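Local coordinates for malonyl CoA-acyl carrier protein transacylase (Synechocystis sp. PCC 6803 substr. Kazusa, PDB 4RR5) that catalyses the transfer of the malonyl group from malonyl-CoA to holo-acyl carrier protein, releasing CoA, in fatty acid biosynthesis, at residues Pro154-Ile159 with Thr269-Arg274; Lys2-Phe7 with Val249-Ile254. One frame throughout, in Å; residues are numbered along the deposited sequence.

Contact 1 (Pro154-Ile159 with Thr269-Arg274)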
# COMPACT_ATOMS: atom_id res chain seq x y z
N PRO A 154 11.69 1.09 12.48
CA PRO A 154 13.09 0.98 12.91
C PRO A 154 13.64 -0.45 12.87
O PRO A 154 14.82 -0.68 12.60
CB PRO A 154 13.05 1.52 14.33
CG PRO A 154 11.99 2.59 14.26
CD PRO A 154 10.96 2.09 13.28
N GLU A 155 12.76 -1.42 13.10
CA GLU A 155 13.16 -2.82 13.12
C GLU A 155 13.10 -3.46 11.73
O GLU A 155 13.63 -4.55 11.53
CB GLU A 155 12.26 -3.61 14.07
CG GLU A 155 11.92 -2.90 15.37
CD GLU A 155 11.25 -3.82 16.36
OE1 GLU A 155 10.88 -4.95 15.95
OE2 GLU A 155 11.09 -3.44 17.54
N GLN A 156 12.46 -2.79 10.78
CA GLN A 156 12.14 -3.45 9.52
C GLN A 156 12.24 -2.60 8.26
O GLN A 156 11.69 -1.48 8.18
CB GLN A 156 10.73 -4.03 9.58
CG GLN A 156 10.40 -4.75 8.30
CD GLN A 156 8.97 -5.17 8.23
OE1 GLN A 156 8.34 -5.45 9.25
NE2 GLN A 156 8.43 -5.20 7.01
N VAL A 157 12.93 -3.15 7.26
CA VAL A 157 12.95 -2.59 5.93
C VAL A 157 12.70 -3.67 4.90
O VAL A 157 12.67 -4.85 5.21
CB VAL A 157 14.30 -1.93 5.59
CG1 VAL A 157 14.60 -0.78 6.55
CG2 VAL A 157 15.41 -2.99 5.56
N VAL A 158 12.53 -3.24 3.66
CA VAL A 158 12.50 -4.14 2.53
C VAL A 158 13.50 -3.66 1.50
O VAL A 158 13.49 -2.50 1.12
CB VAL A 158 11.11 -4.21 1.92
CG1 VAL A 158 11.16 -4.82 0.53
CG2 VAL A 158 10.18 -5.00 2.85
N ILE A 159 14.39 -4.54 1.06
CA ILE A 159 15.32 -4.19 -0.00
C ILE A 159 14.84 -4.77 -1.32
O ILE A 159 14.03 -5.70 -1.33
CB ILE A 159 16.75 -4.67 0.29
CG1 ILE A 159 16.79 -6.17 0.56
CG2 ILE A 159 17.33 -3.92 1.47
CD1 ILE A 159 18.18 -6.66 0.81
N THR A 269 -0.67 -1.53 11.57
CA THR A 269 -0.76 -1.23 13.00
C THR A 269 0.37 -1.94 13.74
O THR A 269 0.89 -1.43 14.73
CB THR A 269 -2.11 -1.66 13.62
OG1 THR A 269 -2.37 -3.02 13.27
CG2 THR A 269 -3.24 -0.76 13.14
N GLY A 270 0.74 -3.13 13.26
CA GLY A 270 1.91 -3.84 13.76
C GLY A 270 3.15 -2.96 13.65
O GLY A 270 3.91 -2.82 14.61
N LEU A 271 3.34 -2.37 12.47
CA LEU A 271 4.44 -1.42 12.26
C LEU A 271 4.32 -0.25 13.22
O LEU A 271 5.29 0.14 13.87
CB LEU A 271 4.46 -0.93 10.81
CG LEU A 271 4.91 -1.97 9.78
CD1 LEU A 271 4.77 -1.45 8.38
CD2 LEU A 271 6.33 -2.37 10.05
N CYS A 272 3.12 0.32 13.32
CA CYS A 272 2.91 1.48 14.17
C CYS A 272 3.22 1.23 15.65
O CYS A 272 3.61 2.15 16.38
CB CYS A 272 1.49 2.00 14.05
SG CYS A 272 1.36 3.72 14.56
N LYS A 273 3.03 -0.01 16.09
CA LYS A 273 3.32 -0.39 17.46
C LYS A 273 4.74 0.01 17.82
O LYS A 273 4.97 0.79 18.75
CB LYS A 273 3.13 -1.90 17.66
CG LYS A 273 1.69 -2.32 17.87
CD LYS A 273 1.61 -3.78 18.29
CE LYS A 273 0.15 -4.24 18.40
NZ LYS A 273 0.07 -5.60 18.99
N ARG A 274 5.68 -0.50 17.03
CA ARG A 274 7.10 -0.30 17.28
C ARG A 274 7.65 0.96 16.63
O ARG A 274 8.84 1.02 16.32
CB ARG A 274 7.87 -1.52 16.79
CG ARG A 274 7.33 -2.83 17.37
CD ARG A 274 7.88 -4.06 16.68
NE ARG A 274 7.36 -5.26 17.32
CZ ARG A 274 7.99 -5.95 18.26
NH1 ARG A 274 9.20 -5.57 18.67
NH2 ARG A 274 7.42 -7.02 18.80
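Arg-274, just past the end of helix 267-273, reaches the carboxylate of Glu-155. Arg-274 CB and CG each lie 3.8 Å from Glu-155 OE2, so the aliphatic base already borders the carboxylate, the two side chains crossing at about a right angle. Arg-274 CD comes to 3.2 Å from Glu-155 OE1, NE passes without bonding, and NH1 closes a salt bridge to Glu-155 OE2 at 3.1 Å. That bond is nearly straight (162°), lies in the guanidinium plane and uses the syn lone pair of OE2; the second, from Arg-274 NH1 to Glu-155 OE1 at 3.3 Å, is weak. The carboxylate and guanidinium planes stand 65° apart, and both oxygens face NH1, so this is not the two-nitrogen, side-on kind. Glu-155 presents its carboxylate with CG anti to the carbonyl carbon (chi1 -40°) and an extended chain. With an alanine in place of Glu-155, the guanidinium is likely to lose its acidic mate and turn more easily. Pro-154 CD rests 3.9 Å from Arg-274 O, while Leu-271 CD2 meets the end of the Gln-156 side chain and the leucine side chain also touches Asn-152 and Ser-153. The contact joins the turn between antiparallel strands 146-153 and 156-161 to the C-terminal end of a helix flanking the parallel sheet, a surface bridge between the small ferredoxin-like and large alpha/beta subdomains of the FabD-type acyltransferase fold.

Contact 2 (Lys2-Phe7 with Val249-Ile254)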
# COMPACT_ATOMS: atom_id res chain seq x y z
N LYS A 2 -7.76 13.40 16.63
CA LYS A 2 -7.57 13.40 15.19
C LYS A 2 -7.26 11.97 14.72
O LYS A 2 -6.43 11.28 15.33
CB LYS A 2 -6.46 14.37 14.78
CG LYS A 2 -6.78 15.85 15.06
CD LYS A 2 -7.98 16.33 14.27
CE LYS A 2 -8.31 17.80 14.54
NZ LYS A 2 -8.95 18.03 15.87
N THR A 3 -7.92 11.52 13.66
CA THR A 3 -7.76 10.13 13.24
C THR A 3 -7.20 10.00 11.82
O THR A 3 -7.68 10.64 10.88
CB THR A 3 -9.09 9.31 13.33
OG1 THR A 3 -9.64 9.38 14.65
CG2 THR A 3 -8.84 7.86 13.03
N ALA A 4 -6.16 9.18 11.71
CA ALA A 4 -5.62 8.75 10.42
C ALA A 4 -6.26 7.43 9.94
O ALA A 4 -6.47 6.50 10.73
CB ALA A 4 -4.12 8.58 10.54
N TRP A 5 -6.60 7.37 8.65
CA TRP A 5 -6.94 6.09 8.02
C TRP A 5 -5.78 5.69 7.14
O TRP A 5 -5.40 6.45 6.25
CB TRP A 5 -8.21 6.16 7.18
CG TRP A 5 -9.47 6.47 7.92
CD1 TRP A 5 -9.61 6.68 9.26
CD2 TRP A 5 -10.77 6.65 7.35
NE1 TRP A 5 -10.92 6.96 9.56
CE2 TRP A 5 -11.65 6.95 8.40
CE3 TRP A 5 -11.28 6.56 6.05
CZ2 TRP A 5 -13.01 7.18 8.19
CZ3 TRP A 5 -12.62 6.78 5.84
CH2 TRP A 5 -13.48 7.09 6.91
N VAL A 6 -5.21 4.52 7.38
CA VAL A 6 -4.09 4.04 6.58
C VAL A 6 -4.45 2.73 5.88
O VAL A 6 -5.10 1.86 6.47
CB VAL A 6 -2.80 3.86 7.44
CG1 VAL A 6 -2.40 5.18 8.03
CG2 VAL A 6 -3.00 2.83 8.53
N PHE A 7 -4.03 2.61 4.63
CA PHE A 7 -4.46 1.49 3.78
C PHE A 7 -3.33 0.50 3.45
O PHE A 7 -2.30 0.86 2.89
CB PHE A 7 -5.09 2.06 2.51
CG PHE A 7 -6.35 2.85 2.78
CD1 PHE A 7 -6.28 4.20 3.17
CD2 PHE A 7 -7.61 2.26 2.69
CE1 PHE A 7 -7.45 4.94 3.46
CE2 PHE A 7 -8.78 2.99 2.96
CZ PHE A 7 -8.70 4.33 3.35
N VAL A 249 5.59 8.76 11.84
CA VAL A 249 6.15 9.82 12.66
C VAL A 249 5.50 11.16 12.34
O VAL A 249 5.18 11.93 13.26
CB VAL A 249 7.67 9.94 12.48
CG1 VAL A 249 8.23 11.01 13.40
CG2 VAL A 249 8.35 8.61 12.73
N ASN A 250 5.32 11.44 11.05
CA ASN A 250 4.69 12.68 10.61
C ASN A 250 3.27 12.80 11.11
O ASN A 250 2.80 13.89 11.45
CB ASN A 250 4.68 12.78 9.09
CG ASN A 250 6.06 13.03 8.53
OD1 ASN A 250 7.06 12.90 9.23
ND2 ASN A 250 6.12 13.40 7.25
N LEU A 251 2.58 11.66 11.13
CA LEU A 251 1.22 11.58 11.61
C LEU A 251 1.17 11.98 13.07
O LEU A 251 0.51 12.95 13.43
CB LEU A 251 0.66 10.18 11.43
CG LEU A 251 0.24 9.80 10.01
CD1 LEU A 251 -0.36 8.39 10.02
CD2 LEU A 251 -0.75 10.82 9.47
N GLY A 252 1.88 11.21 13.89
CA GLY A 252 1.94 11.43 15.33
C GLY A 252 2.29 12.86 15.72
O GLY A 252 1.89 13.33 16.78
N GLU A 253 3.02 13.55 14.85
CA GLU A 253 3.52 14.88 15.18
C GLU A 253 2.73 16.03 14.56
O GLU A 253 2.79 17.16 15.06
CB GLU A 253 5.00 14.98 14.80
CG GLU A 253 5.88 14.05 15.64
CD GLU A 253 7.36 14.36 15.53
OE1 GLU A 253 7.84 14.63 14.41
OE2 GLU A 253 8.03 14.35 16.58
N ILE A 254 1.99 15.78 13.49
CA ILE A 254 1.16 16.86 12.97
C ILE A 254 -0.18 16.93 13.71
O ILE A 254 -0.98 17.83 13.46
CB ILE A 254 0.88 16.73 11.45
CG1 ILE A 254 0.18 15.40 11.13
CG2 ILE A 254 2.16 16.90 10.65
CD1 ILE A 254 -0.27 15.28 9.68
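Leu-251 meets Ala-4 and Val-6 through its branched tip, and this one leucine carries the whole helix side of the contact. The tight part is at Ala-4, where CB lies 3.8 Å from Leu-251 CD1 and 4.2 Å from Leu-251 CD2, so both methyls face one small side chain, CD1 the nearer. Packing is looser at Val-6: its CG1 approaches Leu-251 CD1 at 4.3 Å. Leu-251 CB already points toward the strand, and with CG anti to the carbonyl carbon (chi1 -77°) the two methyls end against Ala-4. Ala-4 and Val-6 both point toward the helix, whereas Trp-5 between them points away, as a beta strand alternates. Only 88 Å² is buried between the segments, and the side chains that meet are apolar. On the solvent side of the helix, exposed Glu-253 holds its carboxylate well clear of the strand. Beyond the pair, Tyr-83 of strand 83-86 touches both Leu-251 and Ile-254, and Tyr-259 of strand 258-262 touches Val-6. Helix 244-254 therefore packs on one face of the parallel sheet, over strand 3-7 between those two strands; on the other face Trp-5 meets the ring of Trp-260, and Phe-7 meets helix 90-97.

In the fold
Contacts 1 and 2 have centres 15 Å apart, and their nearest atoms remain about 6 Å from each other without touching. Their segments alternate along the chain: 2-7, 154-159, 249-254, then 269-274. Strand 258-262 lies between the last two and pairs with strand 3-7 in the parallel sheet, thereby linking helices 244-254 and 267-273. Contact 2 is buried against that sheet; contact 1 is at the surface, where the hairpin turn between strands 146-153 and 156-161 meets the end of helix 267-273. Contact 1 joins the two subdomains, whereas contact 2 lies within the larger one. Ser-88, probably the active-site nucleophile, is about 11 Å from Leu-271 and 12 Å from Val-6, measured between side chains.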